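Local coordinates for aspartate aminotransferase (Leishmania major, PDB 4H51), which probably transfers the amino group of L-aspartate to 2-oxoglutarate, using pyridoxal 5'-phosphate as cofactor, at residues B[82-86]-B[87-91]; B[127-130]-B[131-135]; B[295-298]-B[299-302]; B[305-308]-B[309-313]. All blocks are in the same frame, centred on the assembly; numbering follows the deposited sequence.

Contact 1: B[82-86]-B[87-91]; sequences EYLPI and SGYQP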
# COMPACT_ATOMS: atom_id res chain seq x y z
N GLU B 82 0.10 -6.93 15.40
CA GLU B 82 -1.32 -6.67 15.27
C GLU B 82 -1.57 -5.52 14.33
O GLU B 82 -0.73 -4.63 14.19
CB GLU B 82 -1.96 -6.35 16.62
CG GLU B 82 -1.66 -7.41 17.65
CD GLU B 82 -2.01 -8.75 17.15
OE1 GLU B 82 -3.15 -8.85 16.76
OE2 GLU B 82 -1.14 -9.70 17.18
N TYR B 83 -2.72 -5.56 13.67
CA TYR B 83 -3.05 -4.51 12.70
C TYR B 83 -2.83 -3.13 13.30
O TYR B 83 -3.21 -2.86 14.45
CB TYR B 83 -4.51 -4.58 12.26
CG TYR B 83 -4.88 -5.71 11.32
CD1 TYR B 83 -4.33 -5.78 10.04
CD2 TYR B 83 -5.82 -6.66 11.69
CE1 TYR B 83 -4.69 -6.80 9.17
CE2 TYR B 83 -6.20 -7.69 10.84
CZ TYR B 83 -5.64 -7.75 9.57
OH TYR B 83 -6.03 -8.77 8.72
N LEU B 84 -2.27 -2.22 12.51
CA LEU B 84 -2.34 -0.82 12.85
C LEU B 84 -3.80 -0.37 12.60
O LEU B 84 -4.49 -0.99 11.83
CB LEU B 84 -1.42 -0.01 11.95
CG LEU B 84 0.12 -0.16 12.14
CD1 LEU B 84 0.86 0.75 11.17
CD2 LEU B 84 0.56 0.14 13.56
N PRO B 85 -4.25 0.74 13.22
CA PRO B 85 -5.46 1.41 12.80
C PRO B 85 -5.45 1.71 11.30
O PRO B 85 -4.39 1.79 10.66
CB PRO B 85 -5.44 2.73 13.60
CG PRO B 85 -4.70 2.36 14.86
CD PRO B 85 -3.59 1.48 14.32
N ILE B 86 -6.62 1.90 10.72
CA ILE B 86 -6.70 2.19 9.29
C ILE B 86 -5.83 3.42 8.91
O ILE B 86 -5.11 3.44 7.89
CB ILE B 86 -8.20 2.38 8.88
CG1 ILE B 86 -8.97 1.03 8.92
CG2 ILE B 86 -8.34 3.00 7.49
CD1 ILE B 86 -10.48 1.19 9.10
N SER B 87 -5.85 4.44 9.76
CA SER B 87 -5.07 5.63 9.52
C SER B 87 -3.57 5.39 9.70
O SER B 87 -2.77 6.20 9.28
CB SER B 87 -5.47 6.73 10.49
OG SER B 87 -6.82 7.09 10.36
N GLY B 88 -3.20 4.30 10.35
CA GLY B 88 -1.78 4.03 10.60
C GLY B 88 -1.33 4.32 12.01
O GLY B 88 -2.14 4.45 12.94
N TYR B 89 -0.00 4.39 12.18
CA TYR B 89 0.61 4.42 13.50
C TYR B 89 0.69 5.88 13.94
O TYR B 89 1.51 6.65 13.41
CB TYR B 89 1.99 3.76 13.47
CG TYR B 89 2.69 3.63 14.83
CD1 TYR B 89 2.02 3.08 15.93
CD2 TYR B 89 3.99 4.09 15.01
CE1 TYR B 89 2.63 2.98 17.16
CE2 TYR B 89 4.61 3.99 16.24
CZ TYR B 89 3.94 3.44 17.31
OH TYR B 89 4.55 3.33 18.54
N GLN B 90 -0.13 6.25 14.92
CA GLN B 90 -0.29 7.68 15.27
C GLN B 90 1.01 8.38 15.70
O GLN B 90 1.21 9.52 15.32
CB GLN B 90 -1.39 7.90 16.32
CG GLN B 90 -2.00 9.31 16.30
CD GLN B 90 -2.53 9.74 14.95
OE1 GLN B 90 -3.26 9.00 14.30
NE2 GLN B 90 -2.16 10.93 14.52
N PRO B 91 1.88 7.70 16.49
CA PRO B 91 3.11 8.37 16.87
C PRO B 91 3.99 8.73 15.65
O PRO B 91 4.57 9.86 15.58
CB PRO B 91 3.78 7.37 17.83
CG PRO B 91 2.64 6.65 18.46
CD PRO B 91 1.65 6.49 17.31
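P85 and G88 close a type I beta turn, P85-I86-S87-G88, just before helix 90-101. The backbone part is one hydrogen bond: G88 N donates to P85 O at 2.8 Å. G88, with phi 102°, adopts backbone angles at which a CB would meet the carbonyl oxygen of S87.

The apolar part joins L84 to Y89 across the mouth of the turn. L84 CD2 lies 3.9 Å from Y89 CB, and L84 CD1 lies 3.9 Å from Y89 N. Y89 CG is anti to its own backbone N (chi1 -175°), which leads the ring away from the turn. One ring face is covered by P91 CD, 3.6 Å above the plane and over its centre. R311 makes a cation-pi contact with this ring.

The polar groups have partners elsewhere: S87 OG is hydrogen-bonded to D295, Y89 N to Q114. Y83 OH is hydrogen-bonded to the cofactor-lysine side chain of the second subunit. The chemistry implies a tight, largely buried turn that leads from a residue at the neighbouring active site into the N-cap of a helix.

Contact 2: B[127-130]-B[131-135]; sequences KLLT and RVFDA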
# COMPACT_ATOMS: atom_id res chain seq x y z
N LYS B 127 -7.30 11.15 -4.85
CA LYS B 127 -8.65 10.60 -4.65
C LYS B 127 -9.47 11.41 -3.68
O LYS B 127 -10.63 11.70 -3.91
CB LYS B 127 -8.57 9.13 -4.18
CG LYS B 127 -8.01 8.22 -5.27
CD LYS B 127 -7.95 6.73 -4.91
CE LYS B 127 -6.77 6.08 -5.63
NZ LYS B 127 -6.83 4.58 -5.75
N LEU B 128 -8.88 11.80 -2.56
CA LEU B 128 -9.62 12.62 -1.60
C LEU B 128 -10.19 13.91 -2.25
O LEU B 128 -11.31 14.35 -1.95
CB LEU B 128 -8.70 13.00 -0.43
CG LEU B 128 -9.24 13.95 0.65
CD1 LEU B 128 -10.41 13.33 1.42
CD2 LEU B 128 -8.12 14.30 1.62
N LEU B 129 -9.39 14.51 -3.11
CA LEU B 129 -9.73 15.80 -3.74
C LEU B 129 -10.92 15.65 -4.69
O LEU B 129 -11.64 16.62 -4.93
CB LEU B 129 -8.51 16.36 -4.48
CG LEU B 129 -7.47 17.00 -3.55
CD1 LEU B 129 -6.18 17.32 -4.25
CD2 LEU B 129 -7.95 18.23 -2.80
N THR B 130 -11.13 14.45 -5.24
CA THR B 130 -12.32 14.19 -6.07
C THR B 130 -13.60 14.27 -5.24
O THR B 130 -14.69 14.32 -5.82
CB THR B 130 -12.25 12.85 -6.83
OG1 THR B 130 -12.45 11.73 -5.94
CG2 THR B 130 -10.91 12.72 -7.56
N ARG B 131 -13.50 14.29 -3.91
CA ARG B 131 -14.68 14.48 -3.05
C ARG B 131 -15.00 15.93 -2.71
O ARG B 131 -16.02 16.20 -2.08
CB ARG B 131 -14.54 13.67 -1.76
CG ARG B 131 -14.16 12.20 -1.95
CD ARG B 131 -15.23 11.51 -2.76
NE ARG B 131 -14.83 10.16 -3.10
CZ ARG B 131 -15.04 9.11 -2.32
NH1 ARG B 131 -15.67 9.25 -1.15
NH2 ARG B 131 -14.65 7.92 -2.75
N VAL B 132 -14.10 16.85 -3.08
CA VAL B 132 -14.18 18.29 -2.76
C VAL B 132 -14.30 19.09 -4.08
O VAL B 132 -14.89 20.16 -4.11
CB VAL B 132 -12.92 18.75 -1.97
CG1 VAL B 132 -13.22 20.01 -1.19
CG2 VAL B 132 -12.46 17.67 -1.02
N PHE B 133 -13.74 18.55 -5.16
CA PHE B 133 -13.72 19.20 -6.48
C PHE B 133 -14.37 18.26 -7.48
O PHE B 133 -14.45 17.07 -7.26
CB PHE B 133 -12.28 19.53 -6.94
CG PHE B 133 -11.61 20.57 -6.13
CD1 PHE B 133 -10.90 20.23 -4.97
CD2 PHE B 133 -11.72 21.92 -6.48
CE1 PHE B 133 -10.32 21.19 -4.19
CE2 PHE B 133 -11.10 22.91 -5.69
CZ PHE B 133 -10.42 22.55 -4.55
N ASP B 134 -14.81 18.81 -8.61
CA ASP B 134 -15.38 17.99 -9.67
C ASP B 134 -14.27 17.49 -10.55
O ASP B 134 -13.85 18.21 -11.44
CB ASP B 134 -16.39 18.83 -10.47
CG ASP B 134 -16.95 18.10 -11.62
OD1 ASP B 134 -16.71 16.90 -11.73
OD2 ASP B 134 -17.70 18.73 -12.44
N ALA B 135 -13.80 16.26 -10.35
CA ALA B 135 -12.64 15.75 -11.11
C ALA B 135 -12.91 15.46 -12.60
O ALA B 135 -11.98 15.23 -13.37
CB ALA B 135 -12.02 14.51 -10.44
O HOH W 1 -15.06 14.32 -8.65
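L129 and F133 lie side by side and point the same way, where helix 117-129 gives way to the loop before strand 140-144. L129 CD2 comes to 4.0 Å from F133 CE1. The F133 ring also turns its edge to L129 O, which lies in the ring plane. F133 CG stands beside its own backbone N (chi1 -68°), and this keeps the ring alongside the leucine. Both side chains reach Q225 of strand 225-230.

T130 and R131 cross instead at a slant. T130 OG1 sits between the backbone N and the carbonyl carbon (chi1 74°). From there it donates back to K127 O at 2.7 Å, in the carbonyl plane and on a lone pair. The same torsion sends T130 CG2 to A135 CB, 3.6 Å away. R131 bends at CG and packs its CB against L128 O at 3.3 Å. Its NH2 packs on L297; the side chain also touches V293, both of helix 287-299.

Three backbone bonds carry the chain from the helix into the loop. R131 N donates to L128 O. V132 N and F133 N both donate to L129 O, F133 N at 2.9 Å. Water 1 then spans the loop, donating to T130 O and accepting from A135 N.

Carbonyls near the C-terminal end of the helix are thus met locally. A side-chain hydroxyl takes K127 O, two backbone amides share L129 O, and a water serves T130 O.

Contact 3: B[295-298]-B[299-302]; sequences DSLI and REEY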
# COMPACT_ATOMS: atom_id res chain seq x y z
N ASP B 295 -9.88 7.51 5.68
CA ASP B 295 -10.00 6.13 6.15
C ASP B 295 -10.87 5.25 5.23
O ASP B 295 -10.54 4.09 4.97
CB ASP B 295 -10.52 6.10 7.58
CG ASP B 295 -9.46 6.53 8.61
OD1 ASP B 295 -8.25 6.72 8.30
OD2 ASP B 295 -9.83 6.58 9.78
N SER B 296 -11.96 5.80 4.71
CA SER B 296 -12.81 5.03 3.83
C SER B 296 -12.02 4.65 2.59
O SER B 296 -12.15 3.53 2.13
CB SER B 296 -14.16 5.70 3.48
OG SER B 296 -13.94 6.89 2.72
N LEU B 297 -11.18 5.57 2.09
CA LEU B 297 -10.42 5.32 0.85
C LEU B 297 -9.35 4.28 1.12
O LEU B 297 -9.11 3.36 0.30
CB LEU B 297 -9.82 6.62 0.28
CG LEU B 297 -10.84 7.66 -0.27
CD1 LEU B 297 -10.22 9.02 -0.40
CD2 LEU B 297 -11.46 7.21 -1.59
N ILE B 298 -8.72 4.40 2.27
CA ILE B 298 -7.68 3.44 2.66
C ILE B 298 -8.27 2.03 2.81
O ILE B 298 -7.77 1.04 2.25
CB ILE B 298 -7.03 3.85 3.99
CG1 ILE B 298 -6.23 5.16 3.82
CG2 ILE B 298 -6.16 2.72 4.55
CD1 ILE B 298 -5.89 5.84 5.13
N ARG B 299 -9.34 1.93 3.60
CA ARG B 299 -9.95 0.63 3.90
C ARG B 299 -10.37 -0.12 2.64
O ARG B 299 -10.25 -1.35 2.57
CB ARG B 299 -11.19 0.84 4.77
CG ARG B 299 -11.96 -0.39 5.18
CD ARG B 299 -11.14 -1.50 5.82
NE ARG B 299 -11.98 -2.33 6.67
CZ ARG B 299 -11.74 -3.60 7.02
NH1 ARG B 299 -10.68 -4.28 6.58
NH2 ARG B 299 -12.57 -4.22 7.85
N GLU B 300 -10.83 0.61 1.64
CA GLU B 300 -11.34 -0.05 0.44
C GLU B 300 -10.21 -0.46 -0.53
O GLU B 300 -10.45 -1.11 -1.56
CB GLU B 300 -12.46 0.76 -0.19
CG GLU B 300 -12.03 1.93 -0.99
CD GLU B 300 -13.10 3.02 -1.20
OE1 GLU B 300 -12.75 3.95 -1.87
OE2 GLU B 300 -14.26 2.94 -0.71
N GLU B 301 -8.98 -0.06 -0.19
CA GLU B 301 -7.79 -0.34 -1.00
C GLU B 301 -6.87 -1.39 -0.35
O GLU B 301 -6.52 -2.33 -0.97
CB GLU B 301 -7.00 0.92 -1.25
CG GLU B 301 -7.68 1.89 -2.23
CD GLU B 301 -7.02 3.28 -2.31
OE1 GLU B 301 -6.08 3.59 -1.52
OE2 GLU B 301 -7.47 4.14 -3.15
N TYR B 302 -6.46 -1.16 0.88
CA TYR B 302 -5.48 -2.03 1.50
C TYR B 302 -5.71 -2.19 3.00
O TYR B 302 -4.89 -2.76 3.66
CB TYR B 302 -4.06 -1.56 1.20
CG TYR B 302 -3.73 -0.18 1.68
CD1 TYR B 302 -3.28 0.05 2.97
CD2 TYR B 302 -3.95 0.93 0.87
CE1 TYR B 302 -3.00 1.33 3.42
CE2 TYR B 302 -3.67 2.24 1.30
CZ TYR B 302 -3.23 2.43 2.59
OH TYR B 302 -2.94 3.71 3.04
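The Y302 ring has I298 CG2 over one face, a CH-pi contact 3.9 Å from the ring centroid and 29° off its normal. The closest ring atom to that methyl is CZ, at 3.5 Å. I298 O stands above the same face, toward the rim. Y302 CG takes the position between the backbone N and the carbonyl carbon (chi1 60°), and this folds the ring back over the isoleucine. The two side chains run at a slant to each other.

The E300 carboxylate lies beside L297, with OE1 3.5 Å from L297 CD2. E301 CG rests on L297 O at 3.3 Å, and its chain then extends to K127, which forms a salt bridge with OE2.

The backbone shows helix 287-299 running out. R299 N donates to D295 O at 2.8 Å, with an almost straight N-H. I298 O then accepts twice, from E301 N and from Y302 N.

R299 NH1 is hydrogen-bonded to T303 OG1, and NE forms a salt bridge with D30 of the second subunit. R273 of that subunit donates to Y302 O. The helix end is therefore fixed from within by I298 O, which accepts two hydrogen bonds, and by the ring over I298, while its charged side chains bind another helix and the partner subunit.

Contact 4: B[305-308]-B[309-313]; sequences PPAH and GARLA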
# COMPACT_ATOMS: atom_id res chain seq x y z
N PRO B 305 -1.93 0.37 6.82
CA PRO B 305 -0.59 0.44 6.23
C PRO B 305 0.45 -0.44 6.92
O PRO B 305 0.25 -0.85 8.08
CB PRO B 305 -0.22 1.91 6.40
CG PRO B 305 -0.86 2.27 7.71
CD PRO B 305 -2.16 1.49 7.77
N PRO B 306 1.58 -0.71 6.22
CA PRO B 306 2.67 -1.49 6.80
C PRO B 306 3.37 -0.74 7.95
O PRO B 306 3.65 0.45 7.84
CB PRO B 306 3.63 -1.76 5.63
CG PRO B 306 3.37 -0.62 4.68
CD PRO B 306 1.91 -0.21 4.87
N ALA B 307 3.68 -1.47 9.01
CA ALA B 307 4.14 -0.84 10.25
C ALA B 307 5.64 -0.65 10.33
O ALA B 307 6.11 0.28 10.97
CB ALA B 307 3.61 -1.58 11.46
N HIS B 308 6.42 -1.53 9.71
CA HIS B 308 7.86 -1.53 9.99
C HIS B 308 8.51 -0.19 9.67
O HIS B 308 9.25 0.35 10.51
CB HIS B 308 8.53 -2.66 9.26
CG HIS B 308 9.95 -2.90 9.68
ND1 HIS B 308 10.28 -3.31 10.94
CD2 HIS B 308 11.14 -2.79 8.97
CE1 HIS B 308 11.62 -3.42 11.02
NE2 HIS B 308 12.14 -3.12 9.81
N GLY B 309 8.27 0.38 8.49
CA GLY B 309 8.91 1.67 8.12
C GLY B 309 8.50 2.81 9.08
O GLY B 309 9.32 3.59 9.53
N ALA B 310 7.21 2.84 9.40
CA ALA B 310 6.64 3.84 10.32
C ALA B 310 7.27 3.70 11.71
O ALA B 310 7.58 4.68 12.33
CB ALA B 310 5.13 3.68 10.41
N ARG B 311 7.47 2.49 12.14
CA ARG B 311 8.09 2.27 13.46
C ARG B 311 9.55 2.68 13.45
O ARG B 311 10.02 3.35 14.39
CB ARG B 311 7.93 0.82 13.87
CG ARG B 311 6.51 0.42 14.28
CD ARG B 311 6.55 -0.93 15.01
NE ARG B 311 5.24 -1.58 15.01
CZ ARG B 311 4.23 -1.24 15.80
NH1 ARG B 311 4.39 -0.31 16.76
NH2 ARG B 311 3.07 -1.87 15.66
N LEU B 312 10.30 2.30 12.41
CA LEU B 312 11.67 2.77 12.30
C LEU B 312 11.74 4.32 12.32
O LEU B 312 12.52 4.93 13.08
CB LEU B 312 12.34 2.26 11.02
CG LEU B 312 12.71 0.76 10.92
CD1 LEU B 312 13.12 0.38 9.48
CD2 LEU B 312 13.82 0.39 11.93
N ALA B 313 10.94 4.95 11.48
CA ALA B 313 10.95 6.41 11.35
C ALA B 313 10.50 7.07 12.63
O ALA B 313 11.04 8.08 13.08
CB ALA B 313 10.06 6.84 10.21
O HOH W 2 5.79 1.76 6.56
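A307 O accepts from R311 N at 2.8 Å and H308 O from L312 N at 2.9 Å, in the first turns of an alpha helix. This is the N-terminal end of helix 307-318, entered through P305 and P306, in a class I aminotransferase dimer.

The side chains follow the same i to i+4 spacing. H308 and L312 are one pair. The imidazole presents a face to L312 CG, which lies 4.1 Å above its plane and toward the rim. L312 CD1 approaches H308 NE2 to 3.6 Å. With chi1 at -169° the imidazole swings opposite the main-chain N, placing the ring over the next turn of the helix. NE2 is hydrogen-bonded to E71 of helix 65-76, so its polar need is met beside the leucine. The ring also stacks on H308 of the second subunit. H308 N of this chain is hydrogen-bonded to E272 of the second subunit.

A307 and R311 are the other pair. R311 extends from CG to NE and runs past the alanine methyl, with NE 3.9 Å from A307 CB. R311 CG packs on A307 O at 3.3 Å. The arginine side chain also packs on L74 of helix 65-76 and on L79 in the loop that follows it.

Ahead of the helix, P306 O lies 2.8 Å from water 2. The same water accepts a weak hydrogen bond from A310 N at 3.4 Å.

The four contacts follow one another along the chain, all within the class I and II aminotransferase region. Contacts 1 and 4 lie closest, with centres 9 Å apart. L84 and G88 of contact 1 pack on P305, just ahead of helix 307-318, and L84 also on A307 in its first turn. Contact 3 ends helix 287-299, the helix preceding 307-318, and touches contact 1 through S87 and D295. Contact 2 ends helix 117-129 and meets contact 3 through the K127-E301 salt bridge. Contacts 2 and 4 do not touch; their centres are 28 Å apart. All four reach the second subunit, so these helix ends and loops belong to the dimer interface.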